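Local coordinates for protein neuraminidase (Influenza A virus, PDB 4GDJ) that resembles the sialic acid-cleaving neuraminidases of influenza virus in its calcium-binding beta-propeller fold, but has a diverged putative active site that leaves its own activity uncertain, at residues G290-Q295 with S309-S314; S321-P326 with Q335-W340; T193-E198 with G213-N218. All blocks are in the same frame, centred on the assembly; numbering follows the deposited sequence.

How the contacts relate
Along the chain, contact 3 (193-198 with 213-218) closes first, contact 1 (290-295 with 309-314) follows, and contact 2 (321-326 with 335-340) comes last. Contacts 1 and 2 are neighbours, their centres 16 Å apart: strand 308-313 is followed, after a corner in the chain, by strand 317-324 of the next sheet, and Phe291 and Leu293 of contact 1 touch Ser321 and Phe339 of contact 2, packing two successive sheets of the beta-propeller together. Contact 3 joins a loop to the end of strand 208-214 in another sheet and touches neither; its centre is 25 Å from that of contact 1 and 23 Å from that of contact 2, across the chain's centre from the latter. It contains Asn215, whose carbonyl oxygen is a calcium ligand.

Contact 1: residues G290-Q295 with S309-S314; sequences GFVLEQ and SYELFS
Leu293 O receives the N-H of Tyr310 in a short, fairly straight bond (2.7 Å, 164°), and the CA of Ser309 also comes within 3.1 Å of Leu293 O. This bond belongs to an antiparallel hairpin, strands 289-296 and 308-313, in one blade of the beta-propeller. Leu293 N returns a bond to Tyr310 O, and Phe291 and Leu312 form the second hydrogen-bonded pair. The face bearing Phe291, Leu293, Tyr310 and Leu312 is largely apolar. With CG beside its backbone N (chi1 -54°) and the chain extended beyond, Leu293 sends CD1 obliquely across to Tyr310 CD2 at 4.0 Å, and the same methyl lies 4.2 Å from Leu312 CD1. One methyl thus touches both neighbours on the opposite strand, the reach a leucine provides. Tyr310 keeps its polar end for Trp21 N, while Phe291 leads away to Leu341 of the next sheet. Val292, Glu294, Ser309 and Glu311 occupy the other face. Val292 suits an extended strand and lays CG1 3.4 Å from Tyr310 O, and Glu311 reaches Lys283 in a salt bridge. Across from the corner at Ser314, Gly290 takes a positive phi that glycine accepts easily, and its CA comes within 3.2 Å of Phe313 O.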
loop_
_atom_site.group_PDB
_atom_site.type_symbol
_atom_site.label_atom_id
_atom_site.label_comp_id
_atom_site.label_asym_id
_atom_site.label_seq_id
_atom_site.Cartn_x
_atom_site.Cartn_y
_atom_site.Cartn_z
ATOM N N GLY A 290 -12.080 9.596 11.684
ATOM C CA GLY A 290 -13.105 8.941 10.880
ATOM C C GLY A 290 -12.525 8.369 9.598
ATOM O O GLY A 290 -11.393 8.664 9.216
ATOM N N PHE A 291 -13.306 7.526 8.948
ATOM C CA PHE A 291 -12.908 6.908 7.707
ATOM C C PHE A 291 -14.154 6.655 6.888
ATOM O O PHE A 291 -15.066 5.948 7.324
ATOM C CB PHE A 291 -12.188 5.582 7.962
ATOM C CG PHE A 291 -11.305 5.151 6.829
ATOM C CD1 PHE A 291 -10.160 5.876 6.521
ATOM C CD2 PHE A 291 -11.591 4.011 6.106
ATOM C CE1 PHE A 291 -9.303 5.467 5.483
ATOM C CE2 PHE A 291 -10.742 3.591 5.089
ATOM C CZ PHE A 291 -9.592 4.327 4.774
ATOM N N VAL A 292 -14.166 7.199 5.682
ATOM C CA VAL A 292 -15.322 7.110 4.820
ATOM C C VAL A 292 -14.980 6.314 3.592
ATOM O O VAL A 292 -13.936 6.524 2.980
ATOM C CB VAL A 292 -15.793 8.533 4.427
ATOM C CG1 VAL A 292 -16.850 8.484 3.331
ATOM C CG2 VAL A 292 -16.326 9.260 5.654
ATOM N N LEU A 293 -15.851 5.365 3.264
ATOM C CA LEU A 293 -15.785 4.584 2.033
ATOM C C LEU A 293 -16.940 4.967 1.122
ATOM O O LEU A 293 -18.104 4.984 1.558
ATOM C CB LEU A 293 -15.918 3.106 2.336
ATOM C CG LEU A 293 -14.964 2.528 3.363
ATOM C CD1 LEU A 293 -15.297 1.080 3.606
ATOM C CD2 LEU A 293 -13.550 2.638 2.855
ATOM N N GLU A 294 -16.633 5.254 -0.136
ATOM C CA GLU A 294 -17.644 5.635 -1.115
ATOM C C GLU A 294 -17.546 4.781 -2.343
ATOM O O GLU A 294 -16.455 4.628 -2.909
ATOM C CB GLU A 294 -17.496 7.114 -1.510
ATOM C CG GLU A 294 -17.792 8.069 -0.384
ATOM C CD GLU A 294 -17.677 9.515 -0.792
ATOM O OE1 GLU A 294 -16.673 9.898 -1.432
ATOM O OE2 GLU A 294 -18.607 10.274 -0.472
ATOM N N GLN A 295 -18.689 4.222 -2.751
ATOM C CA GLN A 295 -18.786 3.405 -3.953
ATOM C C GLN A 295 -19.179 4.261 -5.168
ATOM O O GLN A 295 -20.077 5.126 -5.074
ATOM C CB GLN A 295 -19.805 2.298 -3.730
ATOM C CG GLN A 295 -19.879 1.288 -4.855
ATOM C CD GLN A 295 -21.006 0.253 -4.638
ATOM O OE1 GLN A 295 -20.757 -0.946 -4.542
ATOM N NE2 GLN A 295 -22.240 0.735 -4.537
ATOM N N SER A 309 -22.292 5.046 0.605
ATOM C CA SER A 309 -21.171 5.458 1.418
ATOM C C SER A 309 -21.227 4.901 2.814
ATOM O O SER A 309 -22.309 4.675 3.338
ATOM C CB SER A 309 -21.053 6.974 1.434
ATOM O OG SER A 309 -22.148 7.576 2.012
ATOM N N TYR A 310 -20.052 4.630 3.393
ATOM C CA TYR A 310 -19.925 4.186 4.786
ATOM C C TYR A 310 -19.179 5.240 5.575
ATOM O O TYR A 310 -18.277 5.914 5.040
ATOM C CB TYR A 310 -19.076 2.930 4.967
ATOM C CG TYR A 310 -19.545 1.609 4.438
ATOM C CD1 TYR A 310 -20.554 1.496 3.485
ATOM C CD2 TYR A 310 -18.977 0.454 4.912
ATOM C CE1 TYR A 310 -20.937 0.254 3.001
ATOM C CE2 TYR A 310 -19.360 -0.783 4.446
ATOM C CZ TYR A 310 -20.342 -0.886 3.495
ATOM O OH TYR A 310 -20.711 -2.152 3.057
ATOM N N GLU A 311 -19.538 5.369 6.845
ATOM C CA GLU A 311 -18.768 6.156 7.792
ATOM C C GLU A 311 -18.388 5.267 8.951
ATOM O O GLU A 311 -19.252 4.657 9.565
ATOM C CB GLU A 311 -19.513 7.377 8.292
ATOM C CG GLU A 311 -18.645 8.281 9.192
ATOM C CD GLU A 311 -19.319 9.612 9.503
ATOM O OE1 GLU A 311 -19.887 10.223 8.571
ATOM O OE2 GLU A 311 -19.300 10.036 10.676
ATOM N N LEU A 312 -17.074 5.223 9.230
ATOM C CA LEU A 312 -16.464 4.325 10.208
ATOM C C LEU A 312 -15.667 5.166 11.209
ATOM O O LEU A 312 -15.182 6.243 10.856
ATOM C CB LEU A 312 -15.508 3.346 9.488
ATOM C CG LEU A 312 -16.073 2.160 8.692
ATOM C CD1 LEU A 312 -15.018 1.549 7.783
ATOM C CD2 LEU A 312 -16.538 1.097 9.651
ATOM N N PHE A 313 -15.527 4.692 12.443
ATOM C CA PHE A 313 -14.507 5.230 13.360
ATOM C C PHE A 313 -14.669 6.714 13.573
ATOM O O PHE A 313 -13.701 7.465 13.632
ATOM C CB PHE A 313 -13.089 4.937 12.804
ATOM C CG PHE A 313 -12.735 3.476 12.814
ATOM C CD1 PHE A 313 -12.712 2.776 14.011
ATOM C CD2 PHE A 313 -12.449 2.794 11.632
ATOM C CE1 PHE A 313 -12.400 1.426 14.043
ATOM C CE2 PHE A 313 -12.134 1.451 11.658
ATOM C CZ PHE A 313 -12.107 0.764 12.863
ATOM N N SER A 314 -15.906 7.143 13.720
ATOM C CA SER A 314 -16.238 8.558 13.588
ATOM C C SER A 314 -15.415 9.450 14.481
ATOM O O SER A 314 -14.957 10.515 14.050
ATOM C CB SER A 314 -17.733 8.792 13.846
ATOM O OG SER A 314 -18.489 7.967 12.974
#

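Contact 2: residues S321-P326 with Q335-W340; sequences SGFFQP and QRVCFW
Trp340 lays its indole flat over the backbone of Gly322, whose CA is 3.8 Å from the centroid of the six-membered ring. The rotamer explains this: CG stands between the backbone N and the carbonyl carbon (chi1 52°), which folds the ring back across the partner strand of this antiparallel pair. Gly322 suits the place because a side chain there would run into the indole. At the pyrrole side, a water accepts from Trp340 NE1 (3.0 Å) and donates to Phe323 O (2.7 Å), tying the ring to the carbonyl just beyond the backbone it covers.

Phe324 folds over in the same way (chi1 73°). One ring face receives Cys338 CB at 3.6 Å from the centroid, a CH-pi contact with the sulfur lying obliquely further out, and its edge faces Phe339 O. Cys338 SG in turn meets Pro326 CD at 3.4 Å, while Pro326 CG sits over one face of the Arg336 guanidinium, a flat cation that packs well on a rigid ring. Gln325, extended beyond CG, runs alongside Val337; its NE2 gives a bond to Arg336 O (3.0 Å, 159°) held in the amide plane, and its OE1 accepts from Thr204 N, so both ends of the amide are used. On the face opposite Trp340 and Phe324, Phe323 CD1 packs against Val337 CG1 at 3.6 Å.

Strand 317-324 is one edge strand of its four-stranded sheet, followed by 338-343, 355-362 and the N-terminal 20-25, the last strand closing the propeller ring. The Cys338-Cys360 disulfide ties the second to the third. Trp340 and Phe324 pack on strand 39-48 of the next sheet, whereas Phe323 and Phe339 meet Phe270.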
loop_
_atom_site.group_PDB
_atom_site.type_symbol
_atom_site.label_atom_id
_atom_site.label_comp_id
_atom_site.label_asym_id
_atom_site.label_seq_id
_atom_site.Cartn_x
_atom_site.Cartn_y
_atom_site.Cartn_z
ATOM N N SER A 321 -3.626 3.385 5.311
ATOM C CA SER A 321 -4.442 2.267 4.907
ATOM C C SER A 321 -3.891 1.647 3.632
ATOM O O SER A 321 -3.158 2.295 2.849
ATOM C CB SER A 321 -5.918 2.694 4.728
ATOM O OG SER A 321 -6.062 3.789 3.857
ATOM N N GLY A 322 -4.222 0.386 3.416
ATOM C CA GLY A 322 -3.741 -0.294 2.229
ATOM C C GLY A 322 -4.421 -1.632 2.040
ATOM O O GLY A 322 -5.122 -2.103 2.944
ATOM N N PHE A 323 -4.201 -2.242 0.871
ATOM C CA PHE A 323 -4.789 -3.532 0.522
ATOM C C PHE A 323 -4.017 -4.723 1.046
ATOM O O PHE A 323 -2.799 -4.675 1.263
ATOM C CB PHE A 323 -4.838 -3.704 -0.999
ATOM C CG PHE A 323 -5.722 -2.713 -1.726
ATOM C CD1 PHE A 323 -7.105 -2.816 -1.659
ATOM C CD2 PHE A 323 -5.160 -1.718 -2.521
ATOM C CE1 PHE A 323 -7.921 -1.913 -2.333
ATOM C CE2 PHE A 323 -5.971 -0.822 -3.215
ATOM C CZ PHE A 323 -7.350 -0.924 -3.115
ATOM N N PHE A 324 -4.737 -5.813 1.213
ATOM C CA PHE A 324 -4.145 -7.149 1.322
ATOM C C PHE A 324 -5.160 -8.150 0.820
ATOM O O PHE A 324 -6.364 -7.846 0.811
ATOM C CB PHE A 324 -3.676 -7.504 2.753
ATOM C CG PHE A 324 -4.781 -7.790 3.730
ATOM C CD1 PHE A 324 -5.436 -6.760 4.391
ATOM C CD2 PHE A 324 -5.106 -9.090 4.054
ATOM C CE1 PHE A 324 -6.440 -7.026 5.314
ATOM C CE2 PHE A 324 -6.111 -9.359 4.974
ATOM C CZ PHE A 324 -6.759 -8.346 5.608
ATOM N N GLN A 325 -4.678 -9.314 0.379
ATOM C CA GLN A 325 -5.541 -10.355 -0.184
ATOM C C GLN A 325 -5.286 -11.697 0.503
ATOM O O GLN A 325 -4.220 -12.273 0.367
ATOM C CB GLN A 325 -5.330 -10.488 -1.693
ATOM C CG GLN A 325 -5.853 -9.262 -2.432
ATOM C CD GLN A 325 -5.663 -9.317 -3.926
ATOM O OE1 GLN A 325 -4.565 -9.113 -4.448
ATOM N NE2 GLN A 325 -6.755 -9.552 -4.638
ATOM N N PRO A 326 -6.268 -12.206 1.252
ATOM C CA PRO A 326 -6.099 -13.555 1.843
ATOM C C PRO A 326 -5.989 -14.594 0.736
ATOM O O PRO A 326 -6.477 -14.290 -0.341
ATOM C CB PRO A 326 -7.372 -13.757 2.659
ATOM C CG PRO A 326 -7.901 -12.398 2.900
ATOM C CD PRO A 326 -7.481 -11.533 1.726
ATOM N N GLN A 335 -12.194 -13.301 -6.628
ATOM C CA GLN A 335 -11.005 -13.051 -5.803
ATOM C C GLN A 335 -11.325 -12.078 -4.674
ATOM O O GLN A 335 -11.935 -11.044 -4.892
ATOM C CB GLN A 335 -9.862 -12.517 -6.661
ATOM C CG GLN A 335 -9.296 -13.584 -7.598
ATOM C CD GLN A 335 -8.345 -13.023 -8.649
ATOM O OE1 GLN A 335 -8.775 -12.600 -9.736
ATOM N NE2 GLN A 335 -7.043 -13.026 -8.333
ATOM N N ARG A 336 -10.929 -12.424 -3.466
ATOM C CA ARG A 336 -11.095 -11.517 -2.334
ATOM C C ARG A 336 -10.122 -10.330 -2.306
ATOM O O ARG A 336 -8.980 -10.412 -2.777
ATOM C CB ARG A 336 -11.015 -12.290 -1.025
ATOM C CG ARG A 336 -12.384 -12.359 -0.333
ATOM C CD ARG A 336 -12.457 -13.478 0.684
ATOM N NE ARG A 336 -12.140 -13.053 2.048
ATOM C CZ ARG A 336 -11.378 -13.751 2.890
ATOM N NH1 ARG A 336 -10.835 -14.907 2.509
ATOM N NH2 ARG A 336 -11.151 -13.295 4.121
ATOM N N VAL A 337 -10.613 -9.219 -1.755
ATOM C CA VAL A 337 -9.829 -8.013 -1.516
ATOM C C VAL A 337 -10.212 -7.510 -0.151
ATOM O O VAL A 337 -11.400 -7.403 0.165
ATOM C CB VAL A 337 -10.152 -6.886 -2.489
ATOM C CG1 VAL A 337 -9.126 -5.766 -2.343
ATOM C CG2 VAL A 337 -10.148 -7.378 -3.875
ATOM N N CYS A 338 -9.202 -7.180 0.640
ATOM C CA CYS A 338 -9.372 -6.628 1.967
ATOM C C CYS A 338 -8.496 -5.410 2.144
ATOM O O CYS A 338 -7.664 -5.114 1.287
ATOM C CB CYS A 338 -8.997 -7.658 3.018
ATOM S SG CYS A 338 -9.824 -9.251 2.819
ATOM N N PHE A 339 -8.693 -4.691 3.238
ATOM C CA PHE A 339 -7.832 -3.571 3.545
ATOM C C PHE A 339 -7.530 -3.524 5.012
ATOM O O PHE A 339 -8.299 -4.050 5.832
ATOM C CB PHE A 339 -8.382 -2.237 3.006
ATOM C CG PHE A 339 -9.613 -1.719 3.710
ATOM C CD1 PHE A 339 -9.494 -0.992 4.880
ATOM C CD2 PHE A 339 -10.895 -1.871 3.127
ATOM C CE1 PHE A 339 -10.627 -0.473 5.507
ATOM C CE2 PHE A 339 -12.038 -1.322 3.735
ATOM C CZ PHE A 339 -11.915 -0.650 4.924
ATOM N N TRP A 340 -6.366 -2.960 5.314
ATOM C CA TRP A 340 -5.939 -2.660 6.669
ATOM C C TRP A 340 -5.933 -1.145 6.865
ATOM O O TRP A 340 -5.841 -0.366 5.916
ATOM C CB TRP A 340 -4.560 -3.298 6.989
ATOM C CG TRP A 340 -3.491 -2.983 5.964
ATOM C CD1 TRP A 340 -3.074 -3.765 4.939
ATOM C CD2 TRP A 340 -2.745 -1.771 5.871
ATOM N NE1 TRP A 340 -2.092 -3.125 4.218
ATOM C CE2 TRP A 340 -1.881 -1.897 4.764
ATOM C CE3 TRP A 340 -2.708 -0.607 6.628
ATOM C CZ2 TRP A 340 -1.015 -0.910 4.401
ATOM C CZ3 TRP A 340 -1.838 0.381 6.278
ATOM C CH2 TRP A 340 -1.005 0.235 5.164
HETATM O O HOH W 1 -0.547 -5.106 2.635
#

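Contact 3: residues T193-E198 with G213-N218; sequences TGINFE and GTNLWN. With CA (calcium ion), chain K; FUC (alpha-L-fucopyranose), chain E; NAG (2-acetamido-2-deoxy-beta-D-glucopyranose), chain B.
The Trp217 indole meets Ile195 O at its edge, in the ring plane, while Asn218 ND2 lies over the centre of one face, 3.5 Å above it. That amide does double duty, because the same ND2 donates to Gly194 O in an almost straight bond (3.1 Å, 174°). Gly194 suits its sharp turn, having backbone angles awkward for any other residue. The second ring, Phe197, receives Gly213 CA over a face, 3.8 Å from the centroid; a side chain at Gly213 would collide with it.

Between the rings, Asn196 stretches toward the partner segment, CG lying anti to its own N (chi1 168°). Its OD1 accepts from Leu216 N at 2.8 Å, the donor lying in the carbonyl plane on a lone pair. Its ND2 donates to Glu198 OE2, on the anti lone pair of that oxygen, and to Ser172 OG. Glu198 OE2 also forms a salt bridge with Arg146. The Glu198 and Thr214 backbones pair through two hydrogen bonds.

Outward, Ile195 CD1 rests 3.8 Å from the fucose C6 of an attached glycan.

Asn215 OD1 accepts from both Trp217 N (2.8 Å) and Asn218 N, the first bond making an Asx turn and the two together an Asx motif, and Asn215 ND2 donates to Asn218 OD1, so the loop is fixed from within. While its side chain holds the loop, Asn215 O binds calcium at 2.3 Å, with a water, Asp219 O, Asp245 OD2, Gly263 O and Gly265 O completing the shell: a largely carbonyl-built calcium site, as in other influenza neuraminidase propellers.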
loop_
_atom_site.group_PDB
_atom_site.type_symbol
_atom_site.label_atom_id
_atom_site.label_comp_id
_atom_site.label_asym_id
_atom_site.label_seq_id
_atom_site.Cartn_x
_atom_site.Cartn_y
_atom_site.Cartn_z
ATOM N N THR A 193 6.724 11.456 -14.831
ATOM C CA THR A 193 7.018 12.875 -14.980
ATOM C C THR A 193 5.814 13.706 -14.616
ATOM O O THR A 193 4.733 13.442 -15.111
ATOM C CB THR A 193 7.342 13.245 -16.433
ATOM O OG1 THR A 193 8.456 12.475 -16.887
ATOM C CG2 THR A 193 7.676 14.740 -16.531
ATOM N N GLY A 194 6.022 14.705 -13.756
ATOM C CA GLY A 194 4.959 15.556 -13.255
ATOM C C GLY A 194 4.223 15.055 -12.014
ATOM O O GLY A 194 3.432 15.795 -11.462
ATOM N N ILE A 195 4.474 13.823 -11.567
ATOM C CA ILE A 195 3.828 13.335 -10.338
ATOM C C ILE A 195 4.828 12.662 -9.402
ATOM O O ILE A 195 6.004 12.587 -9.697
ATOM C CB ILE A 195 2.706 12.328 -10.634
ATOM C CG1 ILE A 195 3.271 11.032 -11.205
ATOM C CG2 ILE A 195 1.687 12.939 -11.569
ATOM C CD1 ILE A 195 2.226 9.871 -11.301
ATOM N N ASN A 196 4.334 12.179 -8.272
ATOM C CA ASN A 196 5.117 11.430 -7.309
ATOM C C ASN A 196 4.230 10.269 -6.882
ATOM O O ASN A 196 3.013 10.440 -6.763
ATOM C CB ASN A 196 5.482 12.348 -6.146
ATOM C CG ASN A 196 6.036 11.613 -4.974
ATOM O OD1 ASN A 196 5.408 11.578 -3.915
ATOM N ND2 ASN A 196 7.220 11.015 -5.139
ATOM N N PHE A 197 4.815 9.087 -6.685
ATOM C CA PHE A 197 4.042 7.857 -6.525
ATOM C C PHE A 197 4.656 7.006 -5.397
ATOM O O PHE A 197 5.260 5.960 -5.639
ATOM C CB PHE A 197 4.014 7.062 -7.848
ATOM C CG PHE A 197 2.845 6.089 -7.974
ATOM C CD1 PHE A 197 2.835 4.880 -7.309
ATOM C CD2 PHE A 197 1.758 6.397 -8.769
ATOM C CE1 PHE A 197 1.756 3.985 -7.453
ATOM C CE2 PHE A 197 0.688 5.509 -8.902
ATOM C CZ PHE A 197 0.702 4.311 -8.233
ATOM N N GLU A 198 4.474 7.465 -4.170
ATOM C CA GLU A 198 5.015 6.811 -2.984
ATOM C C GLU A 198 3.991 5.869 -2.381
ATOM O O GLU A 198 2.807 5.936 -2.728
ATOM C CB GLU A 198 5.394 7.857 -1.945
ATOM C CG GLU A 198 6.452 8.861 -2.405
ATOM C CD GLU A 198 7.868 8.270 -2.691
ATOM O OE1 GLU A 198 8.308 7.255 -2.089
ATOM O OE2 GLU A 198 8.540 8.859 -3.554
ATOM N N GLY A 213 -1.256 5.008 -5.326
ATOM C CA GLY A 213 -0.094 5.780 -4.902
ATOM C C GLY A 213 -0.465 6.946 -4.010
ATOM O O GLY A 213 -1.630 7.309 -3.858
ATOM N N THR A 214 0.536 7.507 -3.368
ATOM C CA THR A 214 0.372 8.735 -2.609
ATOM C C THR A 214 1.329 9.759 -3.217
ATOM O O THR A 214 2.544 9.498 -3.354
ATOM C CB THR A 214 0.708 8.525 -1.133
ATOM O OG1 THR A 214 -0.161 7.529 -0.578
ATOM C CG2 THR A 214 0.618 9.832 -0.328
ATOM N N ASN A 215 0.789 10.907 -3.614
ATOM C CA ASN A 215 1.603 11.941 -4.198
ATOM C C ASN A 215 1.974 12.950 -3.111
ATOM O O ASN A 215 1.128 13.670 -2.625
ATOM C CB ASN A 215 0.885 12.558 -5.402
ATOM C CG ASN A 215 1.751 13.599 -6.155
ATOM O OD1 ASN A 215 2.570 14.256 -5.551
ATOM N ND2 ASN A 215 1.535 13.752 -7.461
ATOM N N LEU A 216 3.243 12.950 -2.698
ATOM C CA LEU A 216 3.719 13.810 -1.625
ATOM C C LEU A 216 4.182 15.168 -2.125
ATOM O O LEU A 216 4.587 16.038 -1.341
ATOM C CB LEU A 216 4.891 13.157 -0.883
ATOM C CG LEU A 216 4.652 11.806 -0.204
ATOM C CD1 LEU A 216 5.954 11.338 0.409
ATOM C CD2 LEU A 216 3.575 11.876 0.872
ATOM N N TRP A 217 4.098 15.372 -3.423
ATOM C CA TRP A 217 4.609 16.602 -4.025
ATOM C C TRP A 217 3.508 17.610 -4.347
ATOM O O TRP A 217 3.478 18.704 -3.789
ATOM C CB TRP A 217 5.364 16.225 -5.299
ATOM C CG TRP A 217 5.783 17.359 -6.213
ATOM C CD1 TRP A 217 5.961 18.676 -5.885
ATOM C CD2 TRP A 217 6.105 17.247 -7.613
ATOM N NE1 TRP A 217 6.358 19.392 -7.000
ATOM C CE2 TRP A 217 6.451 18.541 -8.069
ATOM C CE3 TRP A 217 6.130 16.180 -8.520
ATOM C CZ2 TRP A 217 6.809 18.794 -9.383
ATOM C CZ3 TRP A 217 6.496 16.422 -9.827
ATOM C CH2 TRP A 217 6.837 17.722 -10.250
ATOM N N ASN A 218 2.613 17.242 -5.266
ATOM C CA ASN A 218 1.696 18.212 -5.839
ATOM C C ASN A 218 0.297 17.687 -6.170
ATOM O O ASN A 218 -0.293 18.101 -7.153
ATOM C CB ASN A 218 2.296 18.754 -7.132
ATOM C CG ASN A 218 2.562 17.657 -8.146
ATOM O OD1 ASN A 218 2.338 16.470 -7.881
ATOM N ND2 ASN A 218 3.023 18.048 -9.324
HETATM CA CA CA K . -0.468 14.782 -1.449
HETATM C C1 FUC E . 1.308 12.296 -18.055
HETATM C C2 FUC E . 0.233 11.381 -18.603
HETATM C C3 FUC E . 0.718 9.939 -18.510
HETATM C C4 FUC E . 1.083 9.622 -17.070
HETATM C C5 FUC E . 2.014 10.688 -16.511
HETATM C C6 FUC E . 2.357 10.449 -15.046
HETATM O O2 FUC E . 0.074 11.713 -19.947
HETATM O O3 FUC E . -0.283 9.020 -18.895
HETATM O O4 FUC E . -0.120 9.547 -16.344
HETATM O O5 FUC E . 1.468 11.987 -16.687
HETATM C C1 NAG B . 6.307 10.969 -19.653
HETATM C C2 NAG B . 6.278 11.283 -21.158
HETATM C C3 NAG B . 5.805 12.699 -21.470
HETATM C C4 NAG B . 4.546 13.055 -20.673
HETATM C C5 NAG B . 4.760 12.680 -19.197
HETATM C C6 NAG B . 3.503 12.963 -18.386
HETATM C C7 NAG B . 7.822 10.251 -22.717
HETATM C C8 NAG B . 9.257 10.170 -23.181
HETATM N N2 NAG B . 7.576 11.144 -21.767
HETATM O O3 NAG B . 5.567 12.626 -22.842
HETATM O O4 NAG B . 4.322 14.451 -20.745
HETATM O O5 NAG B . 5.055 11.304 -19.099
HETATM O O6 NAG B . 2.529 12.030 -18.776
HETATM O O7 NAG B . 6.949 9.528 -23.190
HETATM O O HOH W 2 -1.990 16.185 -0.273
#